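Local coordinates for protein cytochrome C (Thioalkalivibrio paradoxus ARh 1, PDB 5N1T) that binds heme c covalently and probably serves as a small c-type cytochrome that carries electrons, at residues Gly40-Asn45 against Gly51-Ser56; Leu68-Arg71 against Glu76-Val79; Gln62-Met67 against Asp90-Ile95. All blocks are in the same frame, centred on the assembly; numbering follows the deposited sequence.

Contact 1: Gly40-Asn45 against Gly51-Ser56; sequences GCHGPN and GIPSLS. With HEC (heme c), chain F.
The heme-binding CXXCH motif at the end of helix 29-42 meets the loop 51-56 here, on the histidine side of the heme. H42 is the axial ligand: its NE2 binds the heme iron at 1.9 Å. From the far side of the ring, ND1 donates a hydrogen bond to P53 O (2.9 Å, N-H...O 158°). The acceptor lies nearly in the imidazole plane, while the donor is tilted 30° from the carbonyl plane. Held at both nitrogens, the ring is fixed in rotation, and the carbonyl would probably make it a stronger electron donor to the iron. This proline-carbonyl bond to the proximal histidine is a hallmark of class I cytochromes c. The two ring faces are clamped by aliphatic branches: L55 CD1 makes a CH-pi contact 3.6 Å from the H42 ring centroid, and I52 CG2 covers the opposite face, 3.5 Å from H42 CE1. Next door, I52 CD1 packs on C41 CB (3.6 Å), whose SG is thioether-linked to the heme. Farther from the heme, S56 CB touches N45 O at 3.6 Å, and S56 OG is hydrogen-bonded to D47.

Contact 2: Leu68-Arg71 against Glu76-Val79; sequences LAFR and ESTV. With HEC (heme c), chain F.
Near the C-terminal end of helix 60-72, the segment 68-71 is approached by the irregular chain 76-79, with F70 and E76 as the nearest residues, their CA atoms 6.3 Å apart. The touching surface is small and rests almost wholly on the F70 ring. CG lies beside the backbone N (chi1 -81°), which sends the ring off the helix between the loop and the heme. E76 O lies at the ring edge, near its plane, 3.5 Å from F70 CE1; a carbonyl placed there meets the slightly positive C-H rim and is probably mildly attractive. S77 CB approaches the neighbouring ring carbon obliquely, 3.6 Å from F70 CD1. On its other flank the ring turns an edge to the porphyrin, F70 CE2 standing 3.6 Å from heme C2A.

Past S77 the loop wraps a heme propionate. T78 N donates to its O2D at 2.9 Å, with a weak second bond to O1D. V79 N adds another weak but nearly straight bond to O2D (3.3 Å, 175°). T78 OG1 is hydrogen-bonded to heme O1D too, though the modelled length is too short to be trusted. The T78 and V79 donors would probably help to stabilise this carboxylate's negative charge; R75 NH2 is also hydrogen-bonded to the heme. V79 CG1 packs by the porphyrin rim on the face away from H42, 3.8 Å from heme CHD.

V79 is the N-cap of helix 80-84, whose first residue, M80, is the second axial ligand of the iron. S77 OG is hydrogen-bonded to Q81 N, and R71 O to Q81 NE2, so the short methionine-bearing helix is tied both to the loop before it and to the end of helix 60-72.

Contact 3: Gln62-Met67 against Asp90-Ile95; sequences QIAETM and DEIASI. With HEC (heme c), chain F.
Two helical segments, 62-67 of helix 60-72 and 90-95 of helix 89-101, come closest at A64 and I92, whose CA atoms are 5.9 Å apart. That close approach is possible because A64 offers little more than its backbone: I92 CG2 lies against A64 CA at 4.0 Å and packs on its CB as well. One turn farther on, M67 packs beside A64 against the same isoleucine. I92 CG2 reaches M67 CB at 3.8 Å, and I92 CG1 meets the terminal M67 CE, also at 3.8 Å, the two side chains crossing obliquely. The M67 chain is bent at both chi2 (-66°) and chi3 (-93°), a fold that holds CE against I92 while SD faces the heme. M67 is not the methionine that binds the iron; that is M80, which lies near its side chain.

The pair belongs to the cytochrome c fold, built in this chain of helices and loops packed round the heme, with no strand, and its inner edge is a wall of the heme pocket. Heme methyl CMB is enclosed there by three side chains from both helices: I95 CG2 at 3.4 Å, M67 SD at 3.7 Å and I63 CG2 at 3.7 Å. I95 also touches C38 and L34 of helix 29-42, and E91 forms a salt bridge with R30 of that helix. I63 extends the packing along helix 89-101 to A96 and I99. Beside heme methyl CMA, T66 OG1 turns back to donate to Q62 O (2.8 Å); T66 N donates to the same oxygen from the opposite face of its carbonyl plane.

How the contacts relate
From the N terminus, helix 29-42 runs into contact 1, which closes a short loop of five residues and brings the chain 51-56 round the heme-binding histidine. Only then does helix 60-72 begin. It opens contact 3 at 62-67 and, directly after it, contact 2 at 68-71. Of these two, contact 2 closes first, at 76-79, just before helix 80-84; contact 3 closes last, on helix 89-101, and so encloses contact 2 in sequence. These two also touch, R71 CD packing on I92 CD1 at 3.6 Å. Contact 1 touches neither, and lies across the chain's centre from contact 3, yet all three meet the heme.

Contact 1: Gly40-Asn45 against Gly51-Ser56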
loop_
_atom_site.group_PDB
_atom_site.type_symbol
_atom_site.label_atom_id
_atom_site.label_comp_id
_atom_site.label_asym_id
_atom_site.label_seq_id
_atom_site.Cartn_x
_atom_site.Cartn_y
_atom_site.Cartn_z
ATOM N N GLY B 40 17.090 13.800 -17.042
ATOM C CA GLY B 40 16.291 12.992 -16.128
ATOM C C GLY B 40 15.329 12.069 -16.847
ATOM O O GLY B 40 15.276 10.880 -16.520
ATOM N N CYS B 41 14.590 12.589 -17.831
ATOM C CA CYS B 41 13.747 11.739 -18.712
ATOM C C CYS B 41 14.408 11.361 -20.026
ATOM O O CYS B 41 14.145 10.267 -20.541
ATOM C CB CYS B 41 12.443 12.406 -19.120
ATOM S SG CYS B 41 11.201 12.754 -17.862
ATOM N N HIS B 42 15.211 12.276 -20.589
ATOM C CA HIS B 42 15.697 12.109 -21.963
ATOM C C HIS B 42 17.012 11.289 -22.016
ATOM O O HIS B 42 17.486 10.954 -23.104
ATOM C CB HIS B 42 15.765 13.457 -22.731
ATOM C CG HIS B 42 14.434 13.967 -23.237
ATOM N ND1 HIS B 42 13.817 13.466 -24.373
ATOM C CD2 HIS B 42 13.628 14.967 -22.791
ATOM C CE1 HIS B 42 12.680 14.116 -24.588
ATOM N NE2 HIS B 42 12.534 15.026 -23.637
ATOM N N GLY B 43 17.562 10.920 -20.852
ATOM C CA GLY B 43 18.749 10.039 -20.779
ATOM C C GLY B 43 20.012 10.849 -20.662
ATOM O O GLY B 43 19.953 12.047 -20.910
ATOM N N PRO B 44 21.171 10.211 -20.323
ATOM C CA PRO B 44 22.384 11.038 -20.080
ATOM C C PRO B 44 22.770 11.732 -21.371
ATOM O O PRO B 44 22.776 11.084 -22.433
ATOM C CB PRO B 44 23.469 10.019 -19.661
ATOM C CG PRO B 44 22.863 8.654 -19.844
ATOM C CD PRO B 44 21.513 8.777 -20.504
ATOM N N ASN B 45 23.015 13.044 -21.283
ATOM C CA ASN B 45 23.291 13.919 -22.447
ATOM C C ASN B 45 22.426 13.708 -23.712
ATOM O O ASN B 45 22.924 13.756 -24.839
ATOM C CB ASN B 45 24.800 13.922 -22.758
ATOM C CG ASN B 45 25.541 15.012 -21.998
ATOM O OD1 ASN B 45 26.225 15.839 -22.606
ATOM N ND2 ASN B 45 25.381 15.040 -20.659
ATOM N N GLY B 51 11.691 4.681 -25.662
ATOM C CA GLY B 51 10.417 5.221 -25.260
ATOM C C GLY B 51 10.369 6.698 -25.535
ATOM O O GLY B 51 9.805 7.145 -26.553
ATOM N N ILE B 52 10.954 7.454 -24.607
ATOM C CA ILE B 52 11.021 8.901 -24.694
ATOM C C ILE B 52 12.041 9.130 -25.818
ATOM O O ILE B 52 13.064 8.447 -25.853
ATOM C CB ILE B 52 11.421 9.565 -23.325
ATOM C CG1 ILE B 52 10.454 9.156 -22.177
ATOM C CG2 ILE B 52 11.447 11.091 -23.445
ATOM C CD1 ILE B 52 10.774 9.716 -20.789
ATOM N N PRO B 53 11.747 10.031 -26.777
ATOM C CA PRO B 53 12.745 10.225 -27.848
ATOM C C PRO B 53 14.079 10.806 -27.341
ATOM O O PRO B 53 14.155 11.274 -26.184
ATOM C CB PRO B 53 12.042 11.168 -28.829
ATOM C CG PRO B 53 10.966 11.823 -28.039
ATOM C CD PRO B 53 10.518 10.797 -27.038
ATOM N N SER B 54 15.101 10.697 -28.195
ATOM C CA SER B 54 16.479 11.163 -27.926
ATOM C C SER B 54 16.577 12.677 -28.122
ATOM O O SER B 54 15.706 13.304 -28.731
ATOM C CB SER B 54 17.516 10.465 -28.825
ATOM O OG SER B 54 17.798 9.157 -28.385
ATOM N N LEU B 55 17.637 13.273 -27.604
ATOM C CA LEU B 55 17.738 14.714 -27.655
ATOM C C LEU B 55 19.011 15.152 -28.387
ATOM O O LEU B 55 19.002 16.137 -29.139
ATOM C CB LEU B 55 17.666 15.268 -26.230
ATOM C CG LEU B 55 16.683 16.409 -26.022
ATOM C CD1 LEU B 55 15.274 15.936 -26.357
ATOM C CD2 LEU B 55 16.779 16.996 -24.612
ATOM N N SER B 56 20.071 14.366 -28.176
ATOM C CA SER B 56 21.442 14.608 -28.643
ATOM C C SER B 56 21.577 15.010 -30.123
ATOM O O SER B 56 22.316 15.975 -30.424
ATOM C CB SER B 56 22.319 13.384 -28.337
ATOM O OG SER B 56 21.662 12.192 -28.757
HETATM FE FE HEC F . 11.186 16.242 -23.160
HETATM C CHA HEC F . 9.580 15.204 -26.070
HETATM C CHB HEC F . 13.040 18.421 -24.975
HETATM C CHC HEC F . 12.333 17.710 -20.201
HETATM C CHD HEC F . 9.673 13.788 -21.418
HETATM N NA HEC F . 11.267 16.730 -25.184
HETATM C C1A HEC F . 10.613 16.220 -26.231
HETATM C C2A HEC F . 10.966 16.780 -27.566
HETATM C C3A HEC F . 11.999 17.759 -27.222
HETATM C C4A HEC F . 12.083 17.626 -25.749
HETATM C CMA HEC F . 12.787 18.695 -28.082
HETATM C CAA HEC F . 10.408 16.400 -28.915
HETATM C CBA HEC F . 11.353 15.276 -29.347
HETATM C CGA HEC F . 11.134 14.737 -30.755
HETATM O O1A HEC F . 10.072 14.960 -31.375
HETATM O O2A HEC F . 12.044 14.049 -31.272
HETATM N NB HEC F . 12.462 17.816 -22.664
HETATM C C1B HEC F . 13.139 18.585 -23.546
HETATM C C2B HEC F . 14.012 19.631 -22.990
HETATM C C3B HEC F . 13.798 19.466 -21.557
HETATM C C4B HEC F . 12.835 18.305 -21.449
HETATM C CMB HEC F . 14.868 20.657 -23.679
HETATM C CAB HEC F . 14.494 20.392 -20.626
HETATM C CBB HEC F . 14.425 20.423 -19.149
HETATM N NC HEC F . 11.047 15.815 -21.120
HETATM C C1C HEC F . 11.578 16.454 -20.053
HETATM C C2C HEC F . 11.282 15.831 -18.723
HETATM C C3C HEC F . 10.458 14.664 -19.130
HETATM C C4C HEC F . 10.405 14.756 -20.598
HETATM C CMC HEC F . 11.719 16.318 -17.374
HETATM C CAC HEC F . 9.817 13.530 -18.399
HETATM C CBC HEC F . 9.753 13.364 -16.929
HETATM N ND HEC F . 9.849 14.758 -23.663
HETATM C C1D HEC F . 9.292 13.881 -22.837
HETATM C C2D HEC F . 8.331 12.948 -23.472
HETATM C C3D HEC F . 8.328 13.383 -24.878
HETATM C C4D HEC F . 9.283 14.496 -24.844
HETATM C CMD HEC F . 7.571 11.818 -22.869
HETATM C CAD HEC F . 7.540 12.873 -26.041
HETATM C CBD HEC F . 6.472 13.950 -26.204
HETATM C CGD HEC F . 5.278 13.828 -25.279
HETATM O O1D HEC F . 4.515 12.842 -25.384
HETATM O O2D HEC F . 5.076 14.742 -24.448
#

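Contact 2: Leu68-Arg71 against Glu76-Val79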
loop_
_atom_site.group_PDB
_atom_site.type_symbol
_atom_site.label_atom_id
_atom_site.label_comp_id
_atom_site.label_asym_id
_atom_site.label_seq_id
_atom_site.Cartn_x
_atom_site.Cartn_y
_atom_site.Cartn_z
ATOM N N LEU B 68 8.794 25.720 -27.280
ATOM C CA LEU B 68 7.781 26.775 -27.397
ATOM C C LEU B 68 6.493 26.242 -28.005
ATOM O O LEU B 68 5.403 26.674 -27.583
ATOM C CB LEU B 68 8.297 27.975 -28.203
ATOM C CG LEU B 68 9.610 28.628 -27.758
ATOM C CD1 LEU B 68 10.359 29.150 -28.973
ATOM C CD2 LEU B 68 9.437 29.730 -26.715
ATOM N N ALA B 69 6.630 25.310 -28.970
ATOM C CA ALA B 69 5.491 24.630 -29.621
ATOM C C ALA B 69 4.656 23.793 -28.635
ATOM O O ALA B 69 3.414 23.766 -28.710
ATOM C CB ALA B 69 5.967 23.762 -30.782
ATOM N N PHE B 70 5.359 23.115 -27.719
ATOM C CA PHE B 70 4.728 22.315 -26.674
ATOM C C PHE B 70 4.085 23.256 -25.669
ATOM O O PHE B 70 2.928 23.052 -25.260
ATOM C CB PHE B 70 5.762 21.452 -25.963
ATOM C CG PHE B 70 6.128 20.171 -26.684
ATOM C CD1 PHE B 70 5.153 19.323 -27.201
ATOM C CD2 PHE B 70 7.470 19.783 -26.790
ATOM C CE1 PHE B 70 5.510 18.125 -27.824
ATOM C CE2 PHE B 70 7.834 18.597 -27.406
ATOM C CZ PHE B 70 6.858 17.759 -27.930
ATOM N N ARG B 71 4.832 24.301 -25.321
ATOM C CA ARG B 71 4.407 25.305 -24.382
ATOM C C ARG B 71 3.028 25.929 -24.696
ATOM O O ARG B 71 2.145 25.972 -23.848
ATOM C CB ARG B 71 5.489 26.359 -24.341
ATOM C CG ARG B 71 5.660 27.116 -23.051
ATOM C CD ARG B 71 6.902 27.970 -23.223
ATOM N NE ARG B 71 7.074 28.941 -22.147
ATOM C CZ ARG B 71 6.658 30.206 -22.190
ATOM N NH1 ARG B 71 6.031 30.676 -23.260
ATOM N NH2 ARG B 71 6.881 31.009 -21.157
ATOM N N GLU B 76 0.993 18.930 -29.443
ATOM C CA GLU B 76 0.348 18.131 -28.379
ATOM C C GLU B 76 1.398 17.359 -27.580
ATOM O O GLU B 76 2.285 16.729 -28.176
ATOM C CB GLU B 76 -0.626 17.124 -29.014
ATOM C CG GLU B 76 -1.829 17.747 -29.699
ATOM C CD GLU B 76 -2.940 18.048 -28.720
ATOM O OE1 GLU B 76 -3.702 17.106 -28.378
ATOM O OE2 GLU B 76 -3.032 19.223 -28.285
ATOM N N SER B 77 1.322 17.401 -26.252
ATOM C CA SER B 77 2.254 16.593 -25.442
ATOM C C SER B 77 1.511 15.690 -24.471
ATOM O O SER B 77 0.344 15.949 -24.175
ATOM C CB SER B 77 3.245 17.481 -24.698
ATOM O OG SER B 77 2.619 18.202 -23.662
ATOM N N THR B 78 2.162 14.619 -24.014
ATOM C CA THR B 78 1.692 13.908 -22.810
ATOM C C THR B 78 2.171 14.597 -21.559
ATOM O O THR B 78 1.439 14.663 -20.599
ATOM C CB THR B 78 2.092 12.431 -22.730
ATOM O OG1 THR B 78 3.402 12.249 -23.281
ATOM C CG2 THR B 78 1.125 11.586 -23.490
ATOM N N VAL B 79 3.388 15.126 -21.582
ATOM C CA VAL B 79 3.981 15.789 -20.415
ATOM C C VAL B 79 4.843 17.004 -20.774
ATOM O O VAL B 79 5.170 17.808 -19.902
ATOM C CB VAL B 79 4.802 14.793 -19.579
ATOM C CG1 VAL B 79 6.115 14.416 -20.285
ATOM C CG2 VAL B 79 5.000 15.310 -18.164
HETATM FE FE HEC F . 11.186 16.242 -23.160
HETATM C CHA HEC F . 9.580 15.204 -26.070
HETATM C CHB HEC F . 13.040 18.421 -24.975
HETATM C CHC HEC F . 12.333 17.710 -20.201
HETATM C CHD HEC F . 9.673 13.788 -21.418
HETATM N NA HEC F . 11.267 16.730 -25.184
HETATM C C1A HEC F . 10.613 16.220 -26.231
HETATM C C2A HEC F . 10.966 16.780 -27.566
HETATM C C3A HEC F . 11.999 17.759 -27.222
HETATM C C4A HEC F . 12.083 17.626 -25.749
HETATM C CMA HEC F . 12.787 18.695 -28.082
HETATM C CAA HEC F . 10.408 16.400 -28.915
HETATM C CBA HEC F . 11.353 15.276 -29.347
HETATM C CGA HEC F . 11.134 14.737 -30.755
HETATM O O1A HEC F . 10.072 14.960 -31.375
HETATM O O2A HEC F . 12.044 14.049 -31.272
HETATM N NB HEC F . 12.462 17.816 -22.664
HETATM C C1B HEC F . 13.139 18.585 -23.546
HETATM C C2B HEC F . 14.012 19.631 -22.990
HETATM C C3B HEC F . 13.798 19.466 -21.557
HETATM C C4B HEC F . 12.835 18.305 -21.449
HETATM C CMB HEC F . 14.868 20.657 -23.679
HETATM C CAB HEC F . 14.494 20.392 -20.626
HETATM C CBB HEC F . 14.425 20.423 -19.149
HETATM N NC HEC F . 11.047 15.815 -21.120
HETATM C C1C HEC F . 11.578 16.454 -20.053
HETATM C C2C HEC F . 11.282 15.831 -18.723
HETATM C C3C HEC F . 10.458 14.664 -19.130
HETATM C C4C HEC F . 10.405 14.756 -20.598
HETATM C CMC HEC F . 11.719 16.318 -17.374
HETATM C CAC HEC F . 9.817 13.530 -18.399
HETATM C CBC HEC F . 9.753 13.364 -16.929
HETATM N ND HEC F . 9.849 14.758 -23.663
HETATM C C1D HEC F . 9.292 13.881 -22.837
HETATM C C2D HEC F . 8.331 12.948 -23.472
HETATM C C3D HEC F . 8.328 13.383 -24.878
HETATM C C4D HEC F . 9.283 14.496 -24.844
HETATM C CMD HEC F . 7.571 11.818 -22.869
HETATM C CAD HEC F . 7.540 12.873 -26.041
HETATM C CBD HEC F . 6.472 13.950 -26.204
HETATM C CGD HEC F . 5.278 13.828 -25.279
HETATM O O1D HEC F . 4.515 12.842 -25.384
HETATM O O2D HEC F . 5.076 14.742 -24.448
#

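Contact 3: Gln62-Met67 against Asp90-Ile95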
loop_
_atom_site.group_PDB
_atom_site.type_symbol
_atom_site.label_atom_id
_atom_site.label_comp_id
_atom_site.label_asym_id
_atom_site.label_seq_id
_atom_site.Cartn_x
_atom_site.Cartn_y
_atom_site.Cartn_z
ATOM N N GLN B 62 15.975 23.648 -33.279
ATOM C CA GLN B 62 14.940 22.594 -33.171
ATOM C C GLN B 62 14.388 22.470 -31.756
ATOM O O GLN B 62 13.157 22.474 -31.556
ATOM C CB GLN B 62 15.471 21.241 -33.617
ATOM C CG GLN B 62 15.867 21.189 -35.077
ATOM C CD GLN B 62 16.707 19.981 -35.381
ATOM O OE1 GLN B 62 17.828 19.837 -34.883
ATOM N NE2 GLN B 62 16.168 19.091 -36.198
ATOM N N ILE B 63 15.302 22.404 -30.782
ATOM C CA ILE B 63 14.900 22.275 -29.400
ATOM C C ILE B 63 14.050 23.476 -29.023
ATOM O O ILE B 63 12.899 23.302 -28.638
ATOM C CB ILE B 63 16.065 22.066 -28.427
ATOM C CG1 ILE B 63 16.754 20.704 -28.715
ATOM C CG2 ILE B 63 15.535 22.162 -26.988
ATOM C CD1 ILE B 63 18.109 20.465 -28.023
ATOM N N ALA B 64 14.582 24.684 -29.188
ATOM C CA ALA B 64 13.846 25.879 -28.764
ATOM C C ALA B 64 12.477 25.923 -29.448
ATOM O O ALA B 64 11.473 26.136 -28.792
ATOM C CB ALA B 64 14.650 27.164 -29.030
ATOM N N GLU B 65 12.449 25.659 -30.757
ATOM C CA GLU B 65 11.267 25.914 -31.566
ATOM C C GLU B 65 10.153 24.969 -31.144
ATOM O O GLU B 65 8.992 25.346 -31.207
ATOM C CB GLU B 65 11.580 25.846 -33.075
ATOM N N THR B 66 10.511 23.769 -30.672
ATOM C CA THR B 66 9.499 22.780 -30.209
ATOM C C THR B 66 9.143 22.838 -28.722
ATOM O O THR B 66 8.007 22.540 -28.353
ATOM C CB THR B 66 9.757 21.331 -30.694
ATOM O OG1 THR B 66 11.108 20.963 -30.422
ATOM C CG2 THR B 66 9.477 21.218 -32.224
ATOM N N MET B 67 10.094 23.261 -27.886
ATOM C CA MET B 67 9.798 23.662 -26.513
ATOM C C MET B 67 8.620 24.618 -26.544
ATOM O O MET B 67 7.567 24.329 -25.971
ATOM C CB MET B 67 10.990 24.362 -25.864
ATOM C CG MET B 67 12.143 23.466 -25.473
ATOM S SD MET B 67 11.648 22.356 -24.163
ATOM C CE MET B 67 12.166 23.306 -22.736
ATOM N N ASP B 90 13.570 33.047 -22.393
ATOM C CA ASP B 90 15.021 33.152 -22.164
ATOM C C ASP B 90 15.674 31.851 -21.737
ATOM O O ASP B 90 16.726 31.468 -22.272
ATOM C CB ASP B 90 15.321 34.217 -21.114
ATOM C CG ASP B 90 15.565 35.554 -21.725
ATOM O OD1 ASP B 90 14.978 35.801 -22.802
ATOM O OD2 ASP B 90 16.353 36.339 -21.142
ATOM N N GLU B 91 15.041 31.183 -20.766
ATOM C CA GLU B 91 15.539 29.926 -20.225
ATOM C C GLU B 91 15.509 28.830 -21.288
ATOM O O GLU B 91 16.486 28.086 -21.408
ATOM C CB GLU B 91 14.753 29.526 -18.985
ATOM C CG GLU B 91 15.034 30.405 -17.768
ATOM C CD GLU B 91 13.962 30.279 -16.696
ATOM O OE1 GLU B 91 12.812 29.843 -16.996
ATOM O OE2 GLU B 91 14.288 30.615 -15.539
ATOM N N ILE B 92 14.415 28.772 -22.063
ATOM C CA ILE B 92 14.289 27.876 -23.216
ATOM C C ILE B 92 15.445 28.006 -24.234
ATOM O O ILE B 92 15.933 26.992 -24.765
ATOM C CB ILE B 92 12.893 28.009 -23.857
ATOM C CG1 ILE B 92 11.926 27.054 -23.154
ATOM C CG2 ILE B 92 12.908 27.619 -25.315
ATOM C CD1 ILE B 92 10.511 27.571 -22.981
ATOM N N ALA B 93 15.903 29.238 -24.468
ATOM C CA ALA B 93 17.069 29.494 -25.323
ATOM C C ALA B 93 18.343 28.947 -24.680
ATOM O O ALA B 93 19.098 28.238 -25.355
ATOM C CB ALA B 93 17.208 30.979 -25.655
ATOM N N SER B 94 18.573 29.230 -23.394
ATOM C CA SER B 94 19.724 28.663 -22.667
ATOM C C SER B 94 19.737 27.131 -22.737
ATOM O O SER B 94 20.759 26.526 -23.050
ATOM C CB SER B 94 19.741 29.099 -21.203
ATOM O OG SER B 94 20.451 30.296 -20.990
ATOM N N ILE B 95 18.592 26.517 -22.457
ATOM C CA ILE B 95 18.446 25.058 -22.443
ATOM C C ILE B 95 18.773 24.513 -23.829
ATOM O O ILE B 95 19.543 23.540 -23.973
ATOM C CB ILE B 95 17.011 24.650 -22.004
ATOM C CG1 ILE B 95 16.835 24.873 -20.522
ATOM C CG2 ILE B 95 16.679 23.191 -22.311
ATOM C CD1 ILE B 95 15.410 25.239 -20.180
HETATM FE FE HEC F . 11.186 16.242 -23.160
HETATM C CHA HEC F . 9.580 15.204 -26.070
HETATM C CHB HEC F . 13.040 18.421 -24.975
HETATM C CHC HEC F . 12.333 17.710 -20.201
HETATM C CHD HEC F . 9.673 13.788 -21.418
HETATM N NA HEC F . 11.267 16.730 -25.184
HETATM C C1A HEC F . 10.613 16.220 -26.231
HETATM C C2A HEC F . 10.966 16.780 -27.566
HETATM C C3A HEC F . 11.999 17.759 -27.222
HETATM C C4A HEC F . 12.083 17.626 -25.749
HETATM C CMA HEC F . 12.787 18.695 -28.082
HETATM C CAA HEC F . 10.408 16.400 -28.915
HETATM C CBA HEC F . 11.353 15.276 -29.347
HETATM C CGA HEC F . 11.134 14.737 -30.755
HETATM O O1A HEC F . 10.072 14.960 -31.375
HETATM O O2A HEC F . 12.044 14.049 -31.272
HETATM N NB HEC F . 12.462 17.816 -22.664
HETATM C C1B HEC F . 13.139 18.585 -23.546
HETATM C C2B HEC F . 14.012 19.631 -22.990
HETATM C C3B HEC F . 13.798 19.466 -21.557
HETATM C C4B HEC F . 12.835 18.305 -21.449
HETATM C CMB HEC F . 14.868 20.657 -23.679
HETATM C CAB HEC F . 14.494 20.392 -20.626
HETATM C CBB HEC F . 14.425 20.423 -19.149
HETATM N NC HEC F . 11.047 15.815 -21.120
HETATM C C1C HEC F . 11.578 16.454 -20.053
HETATM C C2C HEC F . 11.282 15.831 -18.723
HETATM C C3C HEC F . 10.458 14.664 -19.130
HETATM C C4C HEC F . 10.405 14.756 -20.598
HETATM C CMC HEC F . 11.719 16.318 -17.374
HETATM C CAC HEC F . 9.817 13.530 -18.399
HETATM C CBC HEC F . 9.753 13.364 -16.929
HETATM N ND HEC F . 9.849 14.758 -23.663
HETATM C C1D HEC F . 9.292 13.881 -22.837
HETATM C C2D HEC F . 8.331 12.948 -23.472
HETATM C C3D HEC F . 8.328 13.383 -24.878
HETATM C C4D HEC F . 9.283 14.496 -24.844
HETATM C CMD HEC F . 7.571 11.818 -22.869
HETATM C CAD HEC F . 7.540 12.873 -26.041
HETATM C CBD HEC F . 6.472 13.950 -26.204
HETATM C CGD HEC F . 5.278 13.828 -25.279
HETATM O O1D HEC F . 4.515 12.842 -25.384
HETATM O O2D HEC F . 5.076 14.742 -24.448
#